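Local coordinates for UPF0230 protein TM1468 (PDB 1VPV) that binds long-chain fatty acids such as palmitate and may take part in lipid transport or fatty acid metabolism, at residues L40-V43 against S49-D52; P56-N61 against M276-T281; N61-I66 against V247-E252. One frame throughout, in Å; residues are numbered along the deposited sequence.

Interaction 1 (L40-V43 against S49-D52); sequences LYVV and SEPD. With PLM (palmitic acid), chain D.
The phenol ring of Y41 receives the carbonyl oxygen of E50 at its edge, near the ring plane, while P51 comes in at a slant, with its CB 4.2 Å from CE1 of Y41. These two side chains share one face of the sheet with V43 and S49, and the Y41 hydroxyl goes on to a hydrogen bond with D82. V42 and E50 occupy the other face, where CG of E50 lies 4.0 Å from CB of V42.

Antiparallel pairing sets this alternation. V42 and E50 form a hydrogen-bonded pair, V42 N reaching E50 O at 2.9 Å and E50 N reaching V42 O at 2.8 Å; Y41–P51 and V43–S49 are the non-hydrogen-bonded pairs on either side. The proline fits because its pair needs no amide hydrogen from it. Beyond it, D52 N closes on L40 O at 2.9 Å.

The chi1 of E50, 53°, wedges CG between its own backbone N and carbonyl carbon, and from there the extended chain carries the carboxylate to K278 through OE1 and to R65 and W44 through OE2. Both oxygens are thus engaged, and the two positive partners would probably favour the ionised form. The buried carboxylate of D52 divides its oxygens too: OD1 accepts from K278 N, whereas OD2 meets V279 N and the hydroxyl of S21, which ties the end of the second strand to the start of helix 278-284.

At the other extreme, the branch tip CD2 of L40 touches palmitate, 3.4 Å from its C2 and close to the carboxyl head that T75 and S108 hold by hydrogen bonds. The whole is a two-stranded beta hairpin whose inner strand lines the fatty-acid site of the DegV fold.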
ATOM      1  N   LEU A  40      -7.045   9.934  -0.900  1.00 23.34           N
ATOM      2  CA  LEU A  40      -7.173  10.515   0.418  1.00 22.67           C
ATOM      3  C   LEU A  40      -6.620  11.953   0.347  1.00 22.91           C
ATOM      4  O   LEU A  40      -6.166  12.412  -0.710  1.00 20.22           O
ATOM      5  CB  LEU A  40      -6.423   9.680   1.463  1.00 23.21           C
ATOM      6  CG  LEU A  40      -7.154   8.478   2.036  1.00 18.93           C
ATOM      7  CD1 LEU A  40      -7.271   7.352   0.991  1.00 20.47           C
ATOM      8  CD2 LEU A  40      -6.463   7.977   3.283  1.00 20.76           C
ATOM      9  N   TYR A  41      -6.665  12.646   1.481  1.00 24.21           N
ATOM     10  CA  TYR A  41      -6.292  14.051   1.550  1.00 25.08           C
ATOM     11  C   TYR A  41      -5.128  14.333   2.495  1.00 21.84           C
ATOM     12  O   TYR A  41      -4.922  13.656   3.507  1.00 19.66           O
ATOM     13  CB  TYR A  41      -7.483  14.896   1.955  1.00 26.15           C
ATOM     14  CG  TYR A  41      -8.669  14.725   1.054  1.00 28.90           C
ATOM     15  CD1 TYR A  41      -8.746  15.394  -0.158  1.00 27.53           C
ATOM     16  CD2 TYR A  41      -9.737  13.909   1.433  1.00 38.99           C
ATOM     17  CE1 TYR A  41      -9.831  15.234  -1.002  1.00 35.03           C
ATOM     18  CE2 TYR A  41     -10.860  13.756   0.599  1.00 41.56           C
ATOM     19  CZ  TYR A  41     -10.892  14.419  -0.617  1.00 39.94           C
ATOM     20  OH  TYR A  41     -11.987  14.261  -1.438  1.00 39.00           O
ATOM     21  N   VAL A  42      -4.388  15.357   2.114  1.00 20.49           N
ATOM     22  CA  VAL A  42      -3.250  15.850   2.840  1.00 23.01           C
ATOM     23  C   VAL A  42      -3.589  17.316   3.217  1.00 21.39           C
ATOM     24  O   VAL A  42      -3.876  18.141   2.346  1.00 18.09           O
ATOM     25  CB  VAL A  42      -1.969  15.758   1.962  1.00 23.31           C
ATOM     26  CG1 VAL A  42      -0.823  16.542   2.563  1.00 29.10           C
ATOM     27  CG2 VAL A  42      -1.571  14.333   1.801  1.00 28.25           C
ATOM     28  N   VAL A  43      -3.571  17.602   4.516  1.00 20.27           N
ATOM     29  CA  VAL A  43      -3.931  18.908   5.053  1.00 20.26           C
ATOM     30  C   VAL A  43      -2.742  19.491   5.795  1.00 20.43           C
ATOM     31  O   VAL A  43      -2.342  18.971   6.820  1.00 20.55           O
ATOM     32  CB  VAL A  43      -5.120  18.794   6.027  1.00 19.53           C
ATOM     33  CG1 VAL A  43      -5.538  20.165   6.515  1.00 22.61           C
ATOM     34  CG2 VAL A  43      -6.291  18.125   5.323  1.00 22.36           C
ATOM     35  N   SER A  49      -5.299  22.131   1.584  1.00 25.67           N
ATOM     36  CA  SER A  49      -5.535  20.729   1.369  1.00 25.88           C
ATOM     37  C   SER A  49      -5.115  20.345  -0.056  1.00 24.72           C
ATOM     38  O   SER A  49      -5.244  21.151  -0.999  1.00 23.43           O
ATOM     39  CB  SER A  49      -7.023  20.438   1.608  1.00 25.45           C
ATOM     40  OG  SER A  49      -7.564  19.701   0.521  1.00 38.75           O
ATOM     41  N   GLU A  50      -4.629  19.117  -0.222  1.00 22.28           N
ATOM     42  CA  GLU A  50      -4.438  18.538  -1.569  1.00 22.26           C
ATOM     43  C   GLU A  50      -4.839  17.090  -1.620  1.00 23.88           C
ATOM     44  O   GLU A  50      -4.747  16.375  -0.614  1.00 24.64           O
ATOM     45  CB  GLU A  50      -3.021  18.681  -2.094  1.00 19.35           C
ATOM     46  CG  GLU A  50      -1.944  18.191  -1.203  1.00 23.53           C
ATOM     47  CD  GLU A  50      -0.586  18.564  -1.737  1.00 26.96           C
ATOM     48  OE1 GLU A  50      -0.239  18.068  -2.824  1.00 29.37           O
ATOM     49  OE2 GLU A  50       0.125  19.375  -1.102  1.00 26.61           O
ATOM     50  N   PRO A  51      -5.378  16.655  -2.763  1.00 24.64           N
ATOM     51  CA  PRO A  51      -5.661  15.235  -2.884  1.00 24.08           C
ATOM     52  C   PRO A  51      -4.431  14.398  -3.311  1.00 25.34           C
ATOM     53  O   PRO A  51      -3.489  14.917  -3.931  1.00 22.15           O
ATOM     54  CB  PRO A  51      -6.806  15.196  -3.883  1.00 23.27           C
ATOM     55  CG  PRO A  51      -6.627  16.461  -4.724  1.00 27.93           C
ATOM     56  CD  PRO A  51      -5.842  17.438  -3.919  1.00 24.81           C
ATOM     57  N   ASP A  52      -4.440  13.115  -2.921  1.00 26.91           N
ATOM     58  CA  ASP A  52      -3.374  12.152  -3.249  1.00 26.39           C
ATOM     59  C   ASP A  52      -3.695  11.484  -4.594  1.00 26.94           C
ATOM     60  O   ASP A  52      -4.133  10.331  -4.640  1.00 27.01           O
ATOM     61  CB  ASP A  52      -3.274  11.147  -2.091  1.00 27.03           C
ATOM     62  CG  ASP A  52      -2.041  10.214  -2.163  1.00 27.32           C
ATOM     63  OD1 ASP A  52      -1.238  10.277  -3.098  1.00 25.88           O
ATOM     64  OD2 ASP A  52      -1.875   9.370  -1.256  1.00 25.44           O
TER
HETATM   65  C1  PLM D 501      -5.943   8.508   6.846  1.00 34.58           C
HETATM   66  O1  PLM D 501      -7.078   7.969   7.000  1.00 33.10           O
HETATM   67  O2  PLM D 501      -5.721   9.712   7.194  1.00 29.42           O
HETATM   68  C2  PLM D 501      -4.851   7.681   6.206  1.00 28.71           C
HETATM   69  C3  PLM D 501      -3.876   7.158   7.241  1.00 19.59           C
HETATM   70  C4  PLM D 501      -2.714   6.453   6.553  1.00 17.20           C
HETATM   71  C5  PLM D 501      -1.712   6.002   7.610  1.00 17.40           C
HETATM   72  C6  PLM D 501      -0.523   5.299   7.008  1.00 19.64           C
HETATM   73  C7  PLM D 501       0.449   4.786   8.059  1.00 20.02           C
HETATM   74  C8  PLM D 501       1.805   4.458   7.441  1.00 18.58           C
HETATM   75  C9  PLM D 501       1.761   3.166   6.655  1.00 18.97           C
HETATM   76  CA  PLM D 501       3.078   2.872   5.965  1.00 21.27           C
HETATM   77  CB  PLM D 501       3.048   1.496   5.317  1.00 15.01           C
HETATM   78  CC  PLM D 501       4.244   1.324   4.384  1.00 18.39           C
HETATM   79  CD  PLM D 501       4.353  -0.112   3.831  1.00 20.79           C
HETATM   80  CE  PLM D 501       5.400  -0.232   2.738  1.00 21.45           C
HETATM   81  CF  PLM D 501       5.645  -1.672   2.316  1.00 28.46           C
HETATM   82  CG  PLM D 501       4.631  -2.164   1.280  1.00 28.46           C

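Interaction 2 (P56-N61 against M276-T281); sequences PEEIMN and MGKVIT. With PLM (palmitic acid), chain D.
The ammonium of K278 is gripped from several sides: E58 OE1 lies 3.1 Å from K278 NZ in a salt bridge, and E50 and the carbonyl oxygen of P51 hold the same nitrogen, E50 more closely. E58 offers the anti side of its oxygen, with NZ 31° out of the carboxylate plane, and the two long side chains meet at an angle. K278 manages the reach by staying extended beyond CG (chi3 -178°). A methionine in its place would probably leave E58 and OE1 of E50 facing each other without the shared positive charge and P51 O without its donor.

Deeper in, the contact rests on the two branches of I59 set against backbone: CD1 is 4.2 Å from CA of G277, while CG2 of I59 lies 3.9 Å from the carbonyl oxygen of M276. G277 is the N-cap residue of the following helix, and its carbonyl oxygen takes both T281 N, at 3.0 Å, and the T281 hydroxyl, which arrive from opposite faces of the carbonyl plane.

The far side of this turn belongs to the ligand. Selenomethionine M276 brings its CE within 3.5 Å of palmitate CE, and I280 CD1 is 3.8 Å from C9 of the chain. Helix 278-284 therefore sits between helix 56-68 and the fatty acid, with V42 and L40 of strand 35-43 packed against K278 and V279.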
ATOM      1  N   PRO A  56       2.134  10.551 -11.863  1.00 28.27           N
ATOM      2  CA  PRO A  56       3.573  10.680 -11.555  1.00 28.29           C
ATOM      3  C   PRO A  56       4.032  12.114 -11.282  1.00 28.52           C
ATOM      4  O   PRO A  56       4.785  12.323 -10.354  1.00 25.79           O
ATOM      5  CB  PRO A  56       4.276  10.152 -12.824  1.00 28.15           C
ATOM      6  CG  PRO A  56       3.268   9.357 -13.542  1.00 28.30           C
ATOM      7  CD  PRO A  56       1.894   9.830 -13.130  1.00 25.35           C
ATOM      8  N   GLU A  57       3.598  13.087 -12.091  1.00 30.38           N
ATOM      9  CA  GLU A  57       4.016  14.489 -11.894  1.00 29.42           C
ATOM     10  C   GLU A  57       3.598  15.024 -10.520  1.00 30.07           C
ATOM     11  O   GLU A  57       4.412  15.659  -9.839  1.00 30.99           O
ATOM     12  CB  GLU A  57       3.463  15.417 -12.983  1.00 28.44           C
ATOM     13  N   GLU A  58       2.351  14.780 -10.108  1.00 29.10           N
ATOM     14  CA  GLU A  58       1.863  15.305  -8.836  1.00 28.89           C
ATOM     15  C   GLU A  58       2.597  14.710  -7.669  1.00 28.71           C
ATOM     16  O   GLU A  58       2.931  15.416  -6.706  1.00 27.69           O
ATOM     17  CB  GLU A  58       0.364  15.122  -8.668  1.00 30.34           C
ATOM     18  CG  GLU A  58      -0.431  16.305  -9.296  1.00 38.78           C
ATOM     19  CD  GLU A  58      -1.772  16.553  -8.620  1.00 47.19           C
ATOM     20  OE1 GLU A  58      -1.771  16.959  -7.423  1.00 53.08           O
ATOM     21  OE2 GLU A  58      -2.821  16.360  -9.296  1.00 57.76           O
ATOM     22  N   ILE A  59       2.883  13.426  -7.769  1.00 26.08           N
ATOM     23  CA  ILE A  59       3.606  12.761  -6.724  1.00 28.85           C
ATOM     24  C   ILE A  59       5.025  13.323  -6.597  1.00 29.26           C
ATOM     25  O   ILE A  59       5.506  13.562  -5.477  1.00 29.69           O
ATOM     26  CB  ILE A  59       3.558  11.228  -6.879  1.00 27.49           C
ATOM     27  CG1 ILE A  59       2.207  10.742  -6.369  1.00 29.76           C
ATOM     28  CG2 ILE A  59       4.642  10.573  -6.067  1.00 29.57           C
ATOM     29  CD1 ILE A  59       1.867   9.322  -6.799  1.00 38.93           C
HETATM   30  N   MSE A  60       5.679  13.551  -7.723  1.00 29.16           N
HETATM   31  CA  MSE A  60       6.983  14.214  -7.742  1.00 31.63           C
HETATM   32  C   MSE A  60       7.047  15.641  -7.172  1.00 28.76           C
HETATM   33  O   MSE A  60       8.019  16.007  -6.497  1.00 28.57           O
HETATM   34  CB  MSE A  60       7.414  14.320  -9.168  1.00 34.38           C
HETATM   35  CG  MSE A  60       7.830  13.017  -9.729  1.00 55.94           C
HETATM   36 SE   MSE A  60       9.695  13.228 -10.133  1.00105.27          SE
HETATM   37  CE  MSE A  60       9.498  14.317 -11.798  1.00 73.98           C
ATOM     38  N   ASN A  61       6.058  16.458  -7.521  1.00 25.08           N
ATOM     39  CA  ASN A  61       5.930  17.807  -6.982  1.00 25.21           C
ATOM     40  C   ASN A  61       5.807  17.784  -5.453  1.00 25.56           C
ATOM     41  O   ASN A  61       6.450  18.581  -4.740  1.00 28.12           O
ATOM     42  CB  ASN A  61       4.703  18.481  -7.584  1.00 25.07           C
ATOM     43  CG  ASN A  61       4.584  19.927  -7.190  1.00 27.43           C
ATOM     44  OD1 ASN A  61       3.756  20.288  -6.353  1.00 26.01           O
ATOM     45  ND2 ASN A  61       5.412  20.771  -7.787  1.00 33.78           N
HETATM   46  N   MSE A 276       5.822   5.863  -3.398  1.00 23.60           N
HETATM   47  CA  MSE A 276       4.773   6.031  -2.394  1.00 26.41           C
HETATM   48  C   MSE A 276       4.094   7.389  -2.580  1.00 22.89           C
HETATM   49  O   MSE A 276       4.759   8.425  -2.830  1.00 17.30           O
HETATM   50  CB  MSE A 276       5.351   5.913  -0.983  1.00 22.62           C
HETATM   51  CG  MSE A 276       5.847   4.555  -0.644  1.00 29.07           C
HETATM   52 SE   MSE A 276       7.227   4.479   0.809  1.00 38.18          SE
HETATM   53  CE  MSE A 276       6.404   3.006   1.937  1.00 31.05           C
ATOM     54  N   GLY A 277       2.767   7.373  -2.473  1.00 23.77           N
ATOM     55  CA  GLY A 277       1.955   8.585  -2.675  1.00 23.81           C
ATOM     56  C   GLY A 277       2.108   9.623  -1.566  1.00 22.86           C
ATOM     57  O   GLY A 277       2.954   9.499  -0.682  1.00 21.82           O
ATOM     58  N   LYS A 278       1.266  10.648  -1.622  1.00 22.09           N
ATOM     59  CA  LYS A 278       1.354  11.780  -0.684  1.00 24.50           C
ATOM     60  C   LYS A 278       1.028  11.370   0.762  1.00 21.66           C
ATOM     61  O   LYS A 278       1.707  11.763   1.703  1.00 20.94           O
ATOM     62  CB  LYS A 278       0.432  12.948  -1.118  1.00 24.04           C
ATOM     63  CG  LYS A 278       0.516  13.341  -2.586  1.00 19.87           C
ATOM     64  CD  LYS A 278      -0.212  14.671  -2.819  1.00 24.89           C
ATOM     65  CE  LYS A 278      -0.197  15.099  -4.283  1.00 20.56           C
ATOM     66  NZ  LYS A 278      -1.149  16.223  -4.462  1.00 18.60           N
ATOM     67  N   VAL A 279      -0.011  10.576   0.930  1.00 23.05           N
ATOM     68  CA  VAL A 279      -0.427  10.162   2.271  1.00 22.20           C
ATOM     69  C   VAL A 279       0.602   9.226   2.920  1.00 20.49           C
ATOM     70  O   VAL A 279       1.032   9.440   4.050  1.00 22.83           O
ATOM     71  CB  VAL A 279      -1.826   9.536   2.231  1.00 21.40           C
ATOM     72  CG1 VAL A 279      -2.211   8.990   3.576  1.00 22.60           C
ATOM     73  CG2 VAL A 279      -2.842  10.598   1.810  1.00 23.64           C
ATOM     74  N   ILE A 280       1.013   8.192   2.222  1.00 17.69           N
ATOM     75  CA  ILE A 280       1.990   7.296   2.796  1.00 19.24           C
ATOM     76  C   ILE A 280       3.295   8.062   3.133  1.00 20.10           C
ATOM     77  O   ILE A 280       3.853   7.943   4.241  1.00 15.98           O
ATOM     78  CB  ILE A 280       2.197   6.077   1.888  1.00 19.36           C
ATOM     79  CG1 ILE A 280       0.936   5.187   1.933  1.00 19.56           C
ATOM     80  CG2 ILE A 280       3.432   5.305   2.283  1.00 24.79           C
ATOM     81  CD1 ILE A 280       0.773   4.388   3.212  1.00 27.09           C
ATOM     82  N   THR A 281       3.736   8.887   2.199  1.00 20.36           N
ATOM     83  CA  THR A 281       4.952   9.669   2.404  1.00 21.63           C
ATOM     84  C   THR A 281       4.869  10.554   3.628  1.00 21.53           C
ATOM     85  O   THR A 281       5.847  10.722   4.368  1.00 21.73           O
ATOM     86  CB  THR A 281       5.227  10.561   1.190  1.00 18.83           C
ATOM     87  OG1 THR A 281       5.356   9.717   0.050  1.00 23.39           O
ATOM     88  CG2 THR A 281       6.522  11.316   1.357  1.00 21.72           C
TER
HETATM   89  C1  PLM D 501      -5.943   8.508   6.846  1.00 34.58           C
HETATM   90  O1  PLM D 501      -7.078   7.969   7.000  1.00 33.10           O
HETATM   91  O2  PLM D 501      -5.721   9.712   7.194  1.00 29.42           O
HETATM   92  C2  PLM D 501      -4.851   7.681   6.206  1.00 28.71           C
HETATM   93  C3  PLM D 501      -3.876   7.158   7.241  1.00 19.59           C
HETATM   94  C4  PLM D 501      -2.714   6.453   6.553  1.00 17.20           C
HETATM   95  C5  PLM D 501      -1.712   6.002   7.610  1.00 17.40           C
HETATM   96  C6  PLM D 501      -0.523   5.299   7.008  1.00 19.64           C
HETATM   97  C7  PLM D 501       0.449   4.786   8.059  1.00 20.02           C
HETATM   98  C8  PLM D 501       1.805   4.458   7.441  1.00 18.58           C
HETATM   99  C9  PLM D 501       1.761   3.166   6.655  1.00 18.97           C
HETATM  100  CA  PLM D 501       3.078   2.872   5.965  1.00 21.27           C
HETATM  101  CB  PLM D 501       3.048   1.496   5.317  1.00 15.01           C
HETATM  102  CC  PLM D 501       4.244   1.324   4.384  1.00 18.39           C
HETATM  103  CD  PLM D 501       4.353  -0.112   3.831  1.00 20.79           C
HETATM  104  CE  PLM D 501       5.400  -0.232   2.738  1.00 21.45           C
HETATM  105  CF  PLM D 501       5.645  -1.672   2.316  1.00 28.46           C
HETATM  106  CG  PLM D 501       4.631  -2.164   1.280  1.00 28.46           C

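Interaction 3 (N61-I66 against V247-E252); sequences NFYKRI and VHADNE
A CH-pi contact joins Y63, on helix 56-68, to D250 in the turn that links strand 241-248 to helix 252-263, a beta-to-alpha connection of the DegV fold. The tight part lies over one face of the tyrosine ring. CB of D250 stands 3.6 Å from the centroid of the Y63 ring, 17° off its normal, and the backbone of the same residue follows it onto that face, with D250 N 3.4 Å from Y63 CZ. The D250 carboxylate slides past the ring nearly parallel to it, the planes 12° apart. The chi1 of Y63, -78°, puts CG opposite its carbonyl carbon and directs the ring at the turn; its hydroxyl makes a weak hydrogen bond to M276 O, just past the end of the neighbouring strand 267-275.

Packing slackens away from that face. A249 brings its CA 3.7 Å from Y63 OH, while its methyl stays farther off, CB being 4.4 Å from CE1 of Y63. Toward solvent, D250 is partly exposed and sends OD2 to a salt bridge with R67, a residue further along the same helix. On the flank of the helix, R65 NE holds N61 OD1 at 2.6 Å, approaching from above the amide carbonyl plane.

The turn is also braced from within: the side chain of N251 reaches G254 N at the start of the next helix, and N251 N donates to ND1 of H248 over 2.8 Å, tilted somewhat from the imidazole plane.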
ATOM      1  N   ASN A  61       6.058  16.458  -7.521  1.00 25.08           N
ATOM      2  CA  ASN A  61       5.930  17.807  -6.982  1.00 25.21           C
ATOM      3  C   ASN A  61       5.807  17.784  -5.453  1.00 25.56           C
ATOM      4  O   ASN A  61       6.450  18.581  -4.740  1.00 28.12           O
ATOM      5  CB  ASN A  61       4.703  18.481  -7.584  1.00 25.07           C
ATOM      6  CG  ASN A  61       4.584  19.927  -7.190  1.00 27.43           C
ATOM      7  OD1 ASN A  61       3.756  20.288  -6.353  1.00 26.01           O
ATOM      8  ND2 ASN A  61       5.412  20.771  -7.787  1.00 33.78           N
ATOM      9  N   PHE A  62       4.988  16.863  -4.961  1.00 20.15           N
ATOM     10  CA  PHE A  62       4.773  16.714  -3.560  1.00 20.36           C
ATOM     11  C   PHE A  62       6.078  16.352  -2.849  1.00 21.44           C
ATOM     12  O   PHE A  62       6.364  16.824  -1.760  1.00 19.17           O
ATOM     13  CB  PHE A  62       3.742  15.614  -3.310  1.00 20.62           C
ATOM     14  CG  PHE A  62       3.423  15.436  -1.860  1.00 25.07           C
ATOM     15  CD1 PHE A  62       2.500  16.294  -1.239  1.00 22.73           C
ATOM     16  CD2 PHE A  62       4.071  14.461  -1.103  1.00 16.58           C
ATOM     17  CE1 PHE A  62       2.213  16.174   0.106  1.00 17.36           C
ATOM     18  CE2 PHE A  62       3.786  14.328   0.225  1.00 27.90           C
ATOM     19  CZ  PHE A  62       2.862  15.209   0.854  1.00 21.17           C
ATOM     20  N   TYR A  63       6.844  15.463  -3.460  1.00 21.30           N
ATOM     21  CA  TYR A  63       8.114  15.063  -2.901  1.00 23.07           C
ATOM     22  C   TYR A  63       8.991  16.295  -2.715  1.00 22.56           C
ATOM     23  O   TYR A  63       9.691  16.425  -1.733  1.00 25.02           O
ATOM     24  CB  TYR A  63       8.846  14.053  -3.823  1.00 23.30           C
ATOM     25  CG  TYR A  63       8.360  12.605  -3.796  1.00 24.80           C
ATOM     26  CD1 TYR A  63       7.674  12.071  -2.701  1.00 19.00           C
ATOM     27  CD2 TYR A  63       8.649  11.750  -4.860  1.00 23.56           C
ATOM     28  CE1 TYR A  63       7.268  10.732  -2.689  1.00 16.16           C
ATOM     29  CE2 TYR A  63       8.263  10.415  -4.840  1.00 20.35           C
ATOM     30  CZ  TYR A  63       7.577   9.912  -3.760  1.00 22.24           C
ATOM     31  OH  TYR A  63       7.179   8.576  -3.768  1.00 22.08           O
ATOM     32  N   LYS A  64       8.957  17.187  -3.682  1.00 20.82           N
ATOM     33  CA  LYS A  64       9.801  18.327  -3.635  1.00 22.89           C
ATOM     34  C   LYS A  64       9.330  19.244  -2.498  1.00 21.52           C
ATOM     35  O   LYS A  64      10.150  19.667  -1.683  1.00 23.33           O
ATOM     36  CB  LYS A  64       9.785  19.018  -4.998  1.00 25.37           C
ATOM     37  CG  LYS A  64      10.744  20.153  -5.139  1.00 30.85           C
ATOM     38  CD  LYS A  64      10.415  21.014  -6.359  1.00 36.91           C
ATOM     39  CE  LYS A  64       9.318  22.042  -6.061  1.00 45.55           C
ATOM     40  NZ  LYS A  64       9.850  23.362  -5.580  1.00 43.03           N
ATOM     41  N   ARG A  65       8.017  19.501  -2.432  1.00 20.36           N
ATOM     42  CA  ARG A  65       7.424  20.362  -1.417  1.00 18.57           C
ATOM     43  C   ARG A  65       7.539  19.806   0.004  1.00 19.11           C
ATOM     44  O   ARG A  65       7.791  20.568   0.908  1.00 19.95           O
ATOM     45  CB  ARG A  65       5.975  20.714  -1.751  1.00 19.42           C
ATOM     46  CG  ARG A  65       5.850  21.769  -2.921  1.00 23.61           C
ATOM     47  CD  ARG A  65       4.403  22.096  -3.354  1.00 21.21           C
ATOM     48  NE  ARG A  65       3.719  20.886  -3.821  1.00 26.27           N
ATOM     49  CZ  ARG A  65       2.763  20.240  -3.148  1.00 30.24           C
ATOM     50  NH1 ARG A  65       2.350  20.654  -1.952  1.00 37.53           N
ATOM     51  NH2 ARG A  65       2.230  19.144  -3.665  1.00 29.55           N
ATOM     52  N   ILE A  66       7.431  18.494   0.217  1.00 19.59           N
ATOM     53  CA  ILE A  66       7.560  17.964   1.566  1.00 19.61           C
ATOM     54  C   ILE A  66       9.027  17.913   2.042  1.00 19.26           C
ATOM     55  O   ILE A  66       9.286  18.175   3.203  1.00 17.53           O
ATOM     56  CB  ILE A  66       6.818  16.613   1.803  1.00 20.47           C
ATOM     57  CG1 ILE A  66       6.761  16.285   3.302  1.00 25.77           C
ATOM     58  CG2 ILE A  66       7.477  15.458   1.078  1.00 23.63           C
ATOM     59  CD1 ILE A  66       5.676  15.301   3.658  1.00 32.90           C
ATOM     60  N   VAL A 247       8.647  -0.349  -2.995  1.00 24.25           N
ATOM     61  CA  VAL A 247       8.127   1.002  -2.768  1.00 25.80           C
ATOM     62  C   VAL A 247       9.170   1.908  -2.184  1.00 24.67           C
ATOM     63  O   VAL A 247      10.103   1.471  -1.511  1.00 23.66           O
ATOM     64  CB  VAL A 247       6.863   1.049  -1.866  1.00 26.63           C
ATOM     65  CG1 VAL A 247       5.714   0.290  -2.524  1.00 26.36           C
ATOM     66  CG2 VAL A 247       7.179   0.498  -0.499  1.00 31.13           C
ATOM     67  N   HIS A 248       8.999   3.193  -2.455  1.00 25.01           N
ATOM     68  CA  HIS A 248       9.925   4.177  -1.979  1.00 23.46           C
ATOM     69  C   HIS A 248       9.267   5.548  -1.947  1.00 22.30           C
ATOM     70  O   HIS A 248       8.440   5.863  -2.782  1.00 22.40           O
ATOM     71  CB  HIS A 248      11.147   4.189  -2.897  1.00 22.59           C
ATOM     72  CG  HIS A 248      10.884   4.804  -4.237  1.00 26.99           C
ATOM     73  ND1 HIS A 248      11.197   6.118  -4.528  1.00 26.37           N
ATOM     74  CD2 HIS A 248      10.315   4.291  -5.357  1.00 22.09           C
ATOM     75  CE1 HIS A 248      10.840   6.383  -5.773  1.00 25.05           C
ATOM     76  NE2 HIS A 248      10.289   5.294  -6.290  1.00 20.45           N
ATOM     77  N   ALA A 249       9.663   6.351  -0.975  1.00 22.08           N
ATOM     78  CA  ALA A 249       9.308   7.753  -0.913  1.00 22.81           C
ATOM     79  C   ALA A 249      10.507   8.544  -1.392  1.00 22.42           C
ATOM     80  O   ALA A 249      11.379   8.925  -0.610  1.00 24.68           O
ATOM     81  CB  ALA A 249       8.932   8.149   0.528  1.00 23.79           C
ATOM     82  N   ASP A 250      10.546   8.754  -2.698  1.00 24.52           N
ATOM     83  CA  ASP A 250      11.614   9.477  -3.382  1.00 23.00           C
ATOM     84  C   ASP A 250      12.973   8.953  -3.038  1.00 22.40           C
ATOM     85  O   ASP A 250      13.849   9.712  -2.634  1.00 22.62           O
ATOM     86  CB  ASP A 250      11.514  10.943  -3.034  1.00 26.75           C
ATOM     87  CG  ASP A 250      12.292  11.849  -3.998  1.00 27.26           C
ATOM     88  OD1 ASP A 250      12.522  11.505  -5.187  1.00 30.90           O
ATOM     89  OD2 ASP A 250      12.647  12.942  -3.532  1.00 32.30           O
ATOM     90  N   ASN A 251      13.138   7.635  -3.160  1.00 23.34           N
ATOM     91  CA  ASN A 251      14.428   6.960  -2.904  1.00 21.86           C
ATOM     92  C   ASN A 251      14.623   5.723  -3.771  1.00 22.22           C
ATOM     93  O   ASN A 251      14.664   4.569  -3.297  1.00 21.78           O
ATOM     94  CB  ASN A 251      14.534   6.583  -1.435  1.00 21.70           C
ATOM     95  CG  ASN A 251      15.953   6.207  -1.035  1.00 23.26           C
ATOM     96  OD1 ASN A 251      16.835   6.022  -1.887  1.00 18.41           O
ATOM     97  ND2 ASN A 251      16.181   6.112   0.257  1.00 17.36           N
ATOM     98  N   GLU A 252      14.780   5.984  -5.053  1.00 23.47           N
ATOM     99  CA  GLU A 252      14.858   4.931  -6.052  1.00 25.64           C
ATOM    100  C   GLU A 252      16.068   4.069  -5.882  1.00 25.35           C
ATOM    101  O   GLU A 252      15.964   2.845  -5.924  1.00 28.45           O
ATOM    102  CB  GLU A 252      14.827   5.518  -7.449  1.00 25.19           C
ATOM    103  CG  GLU A 252      13.517   6.243  -7.728  1.00 36.43           C
TER

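How the interactions relate
From the N terminus, interaction 1 comes first and is complete within a few residues, closing the short turn of a hairpin before helix 56-68 begins. That helix then makes two far-reaching contacts in succession. Interaction 2 spans 214 residues to the start of helix 278-284, and interaction 3, beginning at the shared residue N61, spans 180 to the end of strand 241-248, so the second loop lies wholly within the first. Strand 241-248 and the residues leading into helix 278-284 are themselves joined by the backbone pairing of H248 with M276. Together the contacts tie the hairpin sheet, helix 56-68 and the C-terminal sheet around the palmitate, which interactions 1 and 2 both touch.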